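Probable mannosyltransferase KTR4 (Saccharomyces cerevisiae, PDB 5A07) is a probable mannosyltransferase of the glycolipid 2-alpha-mannosyltransferase family, built on a GT-A type fold and holding GDP and a manganese ion in this model. Local coordinates at residues N285-K297 with R358-S370. Sequence-based numbering, arbitrary orientation.
Sequences NYLNVNGAFAWLK and RSLALALFADKSS. With ACT (acetate ion), chain H.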
ATOM      1  N   ASN B 285      15.322 -17.343   8.137  1.00 28.08           N
ATOM      2  CA  ASN B 285      15.789 -16.319   9.043  1.00 30.80           C
ATOM      3  C   ASN B 285      15.179 -14.903   8.714  1.00 28.29           C
ATOM      4  O   ASN B 285      15.214 -14.049   9.538  1.00 29.95           O
ATOM      5  CB  ASN B 285      17.302 -16.208   8.956  1.00 37.39           C
ATOM      6  CG  ASN B 285      17.811 -16.177   7.480  1.00 50.90           C
ATOM      7  OD1 ASN B 285      17.557 -17.111   6.662  1.00 60.05           O
ATOM      8  ND2 ASN B 285      18.523 -15.101   7.122  1.00 56.75           N
ATOM      9  N   TYR B 286      14.656 -14.706   7.519  1.00 28.97           N
ATOM     10  CA  TYR B 286      14.038 -13.399   7.152  1.00 30.22           C
ATOM     11  C   TYR B 286      12.634 -13.274   7.733  1.00 31.45           C
ATOM     12  O   TYR B 286      12.147 -12.169   7.886  1.00 30.66           O
ATOM     13  CB  TYR B 286      13.980 -13.244   5.623  1.00 27.27           C
ATOM     14  CG  TYR B 286      15.321 -13.085   4.951  1.00 27.33           C
ATOM     15  CD1 TYR B 286      16.438 -12.692   5.635  1.00 28.51           C
ATOM     16  CD2 TYR B 286      15.432 -13.299   3.603  1.00 31.48           C
ATOM     17  CE1 TYR B 286      17.672 -12.514   4.959  1.00 32.09           C
ATOM     18  CE2 TYR B 286      16.624 -13.125   2.946  1.00 29.92           C
ATOM     19  CZ  TYR B 286      17.717 -12.709   3.640  1.00 30.66           C
ATOM     20  OH  TYR B 286      18.875 -12.594   2.962  1.00 32.80           O
ATOM     21  N   LEU B 287      11.993 -14.404   8.038  1.00 29.36           N
ATOM     22  CA  LEU B 287      10.685 -14.394   8.697  1.00 28.81           C
ATOM     23  C   LEU B 287      10.682 -13.637  10.037  1.00 26.96           C
ATOM     24  O   LEU B 287      11.576 -13.805  10.827  1.00 26.92           O
ATOM     25  CB  LEU B 287      10.140 -15.821   8.894  1.00 29.01           C
ATOM     26  CG  LEU B 287       9.776 -16.563   7.621  1.00 28.54           C
ATOM     27  CD1 LEU B 287       9.521 -18.025   7.944  1.00 31.47           C
ATOM     28  CD2 LEU B 287       8.520 -15.973   7.005  1.00 29.55           C
ATOM     29  N   ASN B 288       9.697 -12.755  10.280  1.00 24.15           N
ATOM     30  CA  ASN B 288       9.474 -12.149  11.596  1.00 22.63           C
ATOM     31  C   ASN B 288       8.478 -12.954  12.358  1.00 24.68           C
ATOM     32  O   ASN B 288       7.445 -13.359  11.795  1.00 25.94           O
ATOM     33  CB  ASN B 288       8.970 -10.699  11.486  1.00 25.36           C
ATOM     34  CG  ASN B 288       8.948  -9.999  12.807  1.00 26.25           C
ATOM     35  OD1 ASN B 288       8.063 -10.176  13.614  1.00 26.08           O
ATOM     36  ND2 ASN B 288       9.944  -9.228  13.047  1.00 27.10           N
ATOM     37  N   VAL B 289       8.750 -13.228  13.637  1.00 25.79           N
ATOM     38  CA  VAL B 289       7.889 -14.159  14.383  1.00 26.92           C
ATOM     39  C   VAL B 289       6.532 -13.530  14.673  1.00 26.05           C
ATOM     40  O   VAL B 289       5.592 -14.235  14.950  1.00 24.22           O
ATOM     41  CB  VAL B 289       8.529 -14.691  15.714  1.00 30.51           C
ATOM     42  CG1 VAL B 289       9.836 -15.419  15.378  1.00 35.12           C
ATOM     43  CG2 VAL B 289       8.822 -13.567  16.688  1.00 28.68           C
ATOM     44  N   ASN B 290       6.437 -12.217  14.599  1.00 23.30           N
ATOM     45  CA  ASN B 290       5.182 -11.521  14.702  1.00 24.67           C
ATOM     46  C   ASN B 290       4.609 -11.017  13.351  1.00 25.04           C
ATOM     47  O   ASN B 290       3.898  -9.995  13.333  1.00 23.09           O
ATOM     48  CB  ASN B 290       5.257 -10.341  15.700  1.00 23.70           C
ATOM     49  CG  ASN B 290       3.868  -9.970  16.287  1.00 31.63           C
ATOM     50  OD1 ASN B 290       3.475  -8.763  16.595  1.00 32.42           O
ATOM     51  ND2 ASN B 290       3.075 -11.001  16.432  1.00 31.60           N
ATOM     52  N   GLY B 291       4.893 -11.730  12.280  1.00 22.47           N
ATOM     53  CA  GLY B 291       4.371 -11.416  10.960  1.00 22.87           C
ATOM     54  C   GLY B 291       2.864 -11.580  10.857  1.00 21.25           C
ATOM     55  O   GLY B 291       2.197 -12.293  11.656  1.00 19.00           O
ATOM     56  N   ALA B 292       2.302 -10.943   9.832  1.00 18.05           N
ATOM     57  CA  ALA B 292       0.859 -10.949   9.663  1.00 16.94           C
ATOM     58  C   ALA B 292       0.381 -12.206   8.976  1.00 19.51           C
ATOM     59  O   ALA B 292      -0.205 -12.164   7.919  1.00 17.53           O
ATOM     60  CB  ALA B 292       0.424  -9.709   8.910  1.00 17.93           C
ATOM     61  N   PHE B 293       0.625 -13.371   9.585  1.00 21.94           N
ATOM     62  CA  PHE B 293       0.405 -14.625   8.890  1.00 21.35           C
ATOM     63  C   PHE B 293      -1.040 -14.997   8.696  1.00 22.69           C
ATOM     64  O   PHE B 293      -1.392 -15.504   7.661  1.00 21.27           O
ATOM     65  CB  PHE B 293       1.141 -15.768   9.619  1.00 22.88           C
ATOM     66  CG  PHE B 293       2.594 -15.491   9.816  1.00 24.40           C
ATOM     67  CD1 PHE B 293       3.426 -15.257   8.741  1.00 24.55           C
ATOM     68  CD2 PHE B 293       3.140 -15.471  11.084  1.00 27.72           C
ATOM     69  CE1 PHE B 293       4.786 -14.985   8.926  1.00 26.44           C
ATOM     70  CE2 PHE B 293       4.494 -15.222  11.260  1.00 26.47           C
ATOM     71  CZ  PHE B 293       5.309 -14.947  10.175  1.00 26.06           C
ATOM     72  N   ALA B 294      -1.904 -14.713   9.675  1.00 20.37           N
ATOM     73  CA  ALA B 294      -3.279 -14.997   9.512  1.00 20.64           C
ATOM     74  C   ALA B 294      -3.921 -14.204   8.327  1.00 18.82           C
ATOM     75  O   ALA B 294      -4.732 -14.729   7.537  1.00 18.41           O
ATOM     76  CB  ALA B 294      -3.986 -14.726  10.832  1.00 23.54           C
ATOM     77  N   TRP B 295      -3.545 -12.961   8.213  1.00 18.40           N
ATOM     78  CA  TRP B 295      -4.021 -12.092   7.124  1.00 18.07           C
ATOM     79  C   TRP B 295      -3.672 -12.640   5.759  1.00 17.62           C
ATOM     80  O   TRP B 295      -4.508 -12.595   4.849  1.00 20.26           O
ATOM     81  CB  TRP B 295      -3.403 -10.716   7.306  1.00 18.18           C
ATOM     82  CG  TRP B 295      -3.752  -9.628   6.367  1.00 18.32           C
ATOM     83  CD1 TRP B 295      -4.970  -9.080   6.163  1.00 18.25           C
ATOM     84  CD2 TRP B 295      -2.852  -8.894   5.531  1.00 16.03           C
ATOM     85  NE1 TRP B 295      -4.895  -8.064   5.247  1.00 15.57           N
ATOM     86  CE2 TRP B 295      -3.601  -7.904   4.874  1.00 16.36           C
ATOM     87  CE3 TRP B 295      -1.518  -8.978   5.269  1.00 16.50           C
ATOM     88  CZ2 TRP B 295      -3.039  -7.029   3.962  1.00 16.50           C
ATOM     89  CZ3 TRP B 295      -0.947  -8.074   4.394  1.00 18.00           C
ATOM     90  CH2 TRP B 295      -1.716  -7.115   3.748  1.00 17.01           C
ATOM     91  N   LEU B 296      -2.487 -13.212   5.587  1.00 19.97           N
ATOM     92  CA  LEU B 296      -2.117 -13.899   4.339  1.00 20.13           C
ATOM     93  C   LEU B 296      -2.892 -15.226   4.066  1.00 20.88           C
ATOM     94  O   LEU B 296      -3.042 -15.643   2.934  1.00 20.84           O
ATOM     95  CB  LEU B 296      -0.656 -14.233   4.357  1.00 22.54           C
ATOM     96  CG  LEU B 296       0.307 -13.079   4.597  1.00 20.75           C
ATOM     97  CD1 LEU B 296       1.727 -13.553   4.665  1.00 21.94           C
ATOM     98  CD2 LEU B 296       0.131 -12.061   3.446  1.00 21.63           C
ATOM     99  N   LYS B 297      -3.425 -15.856   5.097  1.00 18.84           N
ATOM    100  CA  LYS B 297      -3.969 -17.208   4.993  1.00 20.00           C
ATOM    101  C   LYS B 297      -5.466 -17.284   5.170  1.00 19.85           C
ATOM    102  O   LYS B 297      -6.018 -18.374   5.141  1.00 22.97           O
ATOM    103  CB  LYS B 297      -3.298 -18.096   6.034  1.00 20.62           C
ATOM    104  CG  LYS B 297      -1.816 -18.192   5.950  1.00 21.13           C
ATOM    105  CD  LYS B 297      -1.283 -18.760   4.655  1.00 23.51           C
ATOM    106  CE  LYS B 297      -1.913 -20.107   4.312  1.00 26.85           C
ATOM    107  NZ  LYS B 297      -1.308 -20.721   3.051  1.00 29.26           N
ATOM    108  N   ARG B 358       4.631  -5.689  -2.194  1.00 18.34           N
ATOM    109  CA  ARG B 358       4.982  -4.933  -0.966  1.00 19.20           C
ATOM    110  C   ARG B 358       4.345  -5.579   0.274  1.00 16.17           C
ATOM    111  O   ARG B 358       4.990  -5.673   1.340  1.00 18.62           O
ATOM    112  CB  ARG B 358       4.465  -3.467  -1.102  1.00 19.88           C
ATOM    113  CG  ARG B 358       4.713  -2.592   0.100  1.00 20.37           C
ATOM    114  CD  ARG B 358       5.875  -1.682  -0.128  1.00 19.70           C
ATOM    115  NE  ARG B 358       5.545  -0.628  -1.098  1.00 19.77           N
ATOM    116  CZ  ARG B 358       6.146  -0.462  -2.274  1.00 23.00           C
ATOM    117  NH1 ARG B 358       7.166  -1.271  -2.648  1.00 23.29           N
ATOM    118  NH2 ARG B 358       5.777   0.545  -3.048  1.00 21.97           N
ATOM    119  N   SER B 359       3.094  -5.996   0.125  1.00 16.39           N
ATOM    120  CA  SER B 359       2.272  -6.496   1.247  1.00 17.33           C
ATOM    121  C   SER B 359       2.785  -7.869   1.743  1.00 18.75           C
ATOM    122  O   SER B 359       2.862  -8.088   2.945  1.00 17.22           O
ATOM    123  CB  SER B 359       0.802  -6.632   0.850  1.00 19.39           C
ATOM    124  OG  SER B 359       0.264  -5.368   0.508  1.00 17.15           O
ATOM    125  N   LEU B 360       3.231  -8.714   0.824  1.00 17.17           N
ATOM    126  CA  LEU B 360       3.826 -10.024   1.235  1.00 20.09           C
ATOM    127  C   LEU B 360       5.097  -9.847   2.012  1.00 20.24           C
ATOM    128  O   LEU B 360       5.308 -10.446   3.062  1.00 23.04           O
ATOM    129  CB  LEU B 360       4.082 -10.934   0.003  1.00 19.13           C
ATOM    130  CG  LEU B 360       2.824 -11.486  -0.560  1.00 19.83           C
ATOM    131  CD1 LEU B 360       3.051 -12.053  -1.964  1.00 20.62           C
ATOM    132  CD2 LEU B 360       2.272 -12.598   0.299  1.00 19.81           C
ATOM    133  N   ALA B 361       5.933  -8.923   1.540  1.00 20.67           N
ATOM    134  CA  ALA B 361       7.151  -8.614   2.229  1.00 19.58           C
ATOM    135  C   ALA B 361       6.887  -8.046   3.625  1.00 19.69           C
ATOM    136  O   ALA B 361       7.560  -8.431   4.595  1.00 17.26           O
ATOM    137  CB  ALA B 361       8.000  -7.657   1.456  1.00 21.39           C
ATOM    138  N   LEU B 362       5.977  -7.082   3.711  1.00 17.19           N
ATOM    139  CA  LEU B 362       5.664  -6.507   5.016  1.00 16.21           C
ATOM    140  C   LEU B 362       5.100  -7.595   5.986  1.00 16.31           C
ATOM    141  O   LEU B 362       5.397  -7.623   7.143  1.00 18.84           O
ATOM    142  CB  LEU B 362       4.662  -5.370   4.829  1.00 16.14           C
ATOM    143  CG  LEU B 362       5.230  -4.082   4.288  1.00 18.89           C
ATOM    144  CD1 LEU B 362       4.048  -3.228   3.795  1.00 18.28           C
ATOM    145  CD2 LEU B 362       6.011  -3.336   5.357  1.00 19.25           C
ATOM    146  N   ALA B 363       4.222  -8.437   5.497  1.00 16.73           N
ATOM    147  CA  ALA B 363       3.555  -9.397   6.363  1.00 17.92           C
ATOM    148  C   ALA B 363       4.536 -10.520   6.826  1.00 21.40           C
ATOM    149  O   ALA B 363       4.415 -11.034   7.938  1.00 23.59           O
ATOM    150  CB  ALA B 363       2.392 -10.008   5.618  1.00 17.41           C
ATOM    151  N   LEU B 364       5.476 -10.890   5.957  1.00 20.22           N
ATOM    152  CA  LEU B 364       6.388 -12.010   6.243  1.00 21.72           C
ATOM    153  C   LEU B 364       7.622 -11.553   6.990  1.00 21.96           C
ATOM    154  O   LEU B 364       8.112 -12.292   7.885  1.00 24.14           O
ATOM    155  CB  LEU B 364       6.812 -12.702   4.948  1.00 22.93           C
ATOM    156  CG  LEU B 364       5.644 -13.423   4.310  1.00 23.28           C
ATOM    157  CD1 LEU B 364       6.012 -13.814   2.912  1.00 23.08           C
ATOM    158  CD2 LEU B 364       5.209 -14.635   5.091  1.00 23.69           C
ATOM    159  N   PHE B 365       8.131 -10.339   6.714  1.00 21.34           N
ATOM    160  CA  PHE B 365       9.471  -9.960   7.148  1.00 22.25           C
ATOM    161  C   PHE B 365       9.493  -8.897   8.174  1.00 21.35           C
ATOM    162  O   PHE B 365      10.565  -8.447   8.520  1.00 22.28           O
ATOM    163  CB  PHE B 365      10.381  -9.555   5.958  1.00 25.26           C
ATOM    164  CG  PHE B 365      10.356 -10.540   4.799  1.00 25.35           C
ATOM    165  CD1 PHE B 365      10.383 -11.899   5.036  1.00 30.33           C
ATOM    166  CD2 PHE B 365      10.355 -10.104   3.513  1.00 27.39           C
ATOM    167  CE1 PHE B 365      10.338 -12.833   3.989  1.00 30.34           C
ATOM    168  CE2 PHE B 365      10.284 -10.989   2.456  1.00 28.60           C
ATOM    169  CZ  PHE B 365      10.276 -12.372   2.692  1.00 31.21           C
ATOM    170  N   ALA B 366       8.325  -8.496   8.690  1.00 21.97           N
ATOM    171  CA  ALA B 366       8.223  -7.428   9.681  1.00 21.53           C
ATOM    172  C   ALA B 366       7.174  -7.789  10.703  1.00 21.49           C
ATOM    173  O   ALA B 366       6.268  -8.575  10.435  1.00 22.20           O
ATOM    174  CB  ALA B 366       7.844  -6.102   9.051  1.00 21.76           C
ATOM    175  N   ASP B 367       7.313  -7.173  11.855  1.00 21.66           N
ATOM    176  CA  ASP B 367       6.395  -7.314  12.939  1.00 22.57           C
ATOM    177  C   ASP B 367       5.115  -6.552  12.601  1.00 20.82           C
ATOM    178  O   ASP B 367       5.147  -5.352  12.377  1.00 21.26           O
ATOM    179  CB  ASP B 367       6.994  -6.647  14.203  1.00 23.54           C
ATOM    180  CG  ASP B 367       6.138  -6.860  15.435  1.00 28.39           C
ATOM    181  OD1 ASP B 367       4.874  -6.862  15.403  1.00 30.39           O
ATOM    182  OD2 ASP B 367       6.717  -7.030  16.524  1.00 36.37           O
ATOM    183  N   LYS B 368       3.980  -7.226  12.634  1.00 17.67           N
ATOM    184  CA  LYS B 368       2.750  -6.620  12.200  1.00 19.56           C
ATOM    185  C   LYS B 368       2.293  -5.387  13.034  1.00 21.88           C
ATOM    186  O   LYS B 368       1.484  -4.561  12.525  1.00 19.35           O
ATOM    187  CB  LYS B 368       1.651  -7.644  12.113  1.00 20.31           C
ATOM    188  CG  LYS B 368       1.174  -8.140  13.470  1.00 24.17           C
ATOM    189  CD  LYS B 368       0.449  -9.449  13.226  1.00 25.96           C
ATOM    190  CE  LYS B 368      -0.512  -9.782  14.338  1.00 35.44           C
ATOM    191  NZ  LYS B 368       0.207 -10.348  15.404  1.00 38.46           N
ATOM    192  N   SER B 369       2.780  -5.246  14.266  1.00 20.95           N
ATOM    193  CA  SER B 369       2.440  -4.103  15.121  1.00 23.71           C
ATOM    194  C   SER B 369       3.221  -2.824  14.709  1.00 22.68           C
ATOM    195  O   SER B 369       2.918  -1.749  15.210  1.00 21.41           O
ATOM    196  CB  SER B 369       2.695  -4.439  16.594  1.00 27.20           C
ATOM    197  OG  SER B 369       4.090  -4.650  16.812  1.00 30.00           O
ATOM    198  N   SER B 370       4.153  -2.954  13.769  1.00 18.09           N
ATOM    199  CA  SER B 370       4.839  -1.836  13.174  1.00 19.57           C
ATOM    200  C   SER B 370       4.139  -1.252  11.917  1.00 19.29           C
ATOM    201  O   SER B 370       4.686  -0.331  11.313  1.00 17.83           O
ATOM    202  CB  SER B 370       6.335  -2.161  12.832  1.00 17.43           C
ATOM    203  OG  SER B 370       6.459  -3.067  11.738  1.00 18.83           O
TER
HETATM  204  C   ACT H1465      -2.186 -24.207   1.594  1.00 34.14           C
HETATM  205  O   ACT H1465      -3.418 -24.127   1.853  1.00 33.12           O
HETATM  206  OXT ACT H1465      -1.312 -23.382   1.970  1.00 30.85           O
HETATM  207  CH3 ACT H1465      -1.704 -25.387   0.759  1.00 39.10           C
HETATM  208  O   HOH W   1      12.867  -9.832   8.723  1.00 29.28           O
HETATM  209  O   HOH W   2       8.406  -9.294  16.484  1.00 44.82           O
HETATM  210  O   HOH W   3       1.727 -12.853  14.255  1.00 34.89           O
HETATM  211  O   HOH W   4       3.741  -8.003   9.460  1.00 21.16           O
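Leu-296 closes over Ala-363 with both methyl branches, CD1 and CD2 each 3.7 Å from Ala-363 CB; CD1 also meets Leu-364 CD2, and CD2 reaches Leu-360 CD2. Trp-295, with CG anti to the backbone N (chi1 -178°), brings the edge of its indole to the same Ala-363 methyl, CZ3 to CB 4.0 Å. Leu-364 CD2 meets the edge of the Phe-293 ring, one face of which is covered by the Gly-291 carbonyl carbon.

Beside this apolar patch, the loop 287-292 illustrates how carbonyls near the C-terminal end of a helix can be satisfied by a loop distant in sequence. Asn-288 N gives a nearly straight bond to Leu-364 O (2.9 Å, 168°), whereas Ala-292 N meets a lone pair of Ala-363 O at 2.8 Å along a more bent path. In return, Lys-368 N binds Asn-290 O from above its carbonyl plane. Asn-288 OD1 shapes the loop by accepting from Asn-290 N (2.8 Å), an Asx turn, and one water links this oxygen to Asp-367 OD2.

Farther out, Asn-261 holds Trp-295 NE1, and helix 43-53 packs on Phe-293. The helical segments 293-297 and 358-365 run at 140° to each other, with helix 418-425 against Ala-292 and Trp-295 and helix 332-344 against Leu-360. After the 3-10 segment 368-370 the chain enters strand 371-373, which pairs in parallel with strand 256-262 in the mixed sheet.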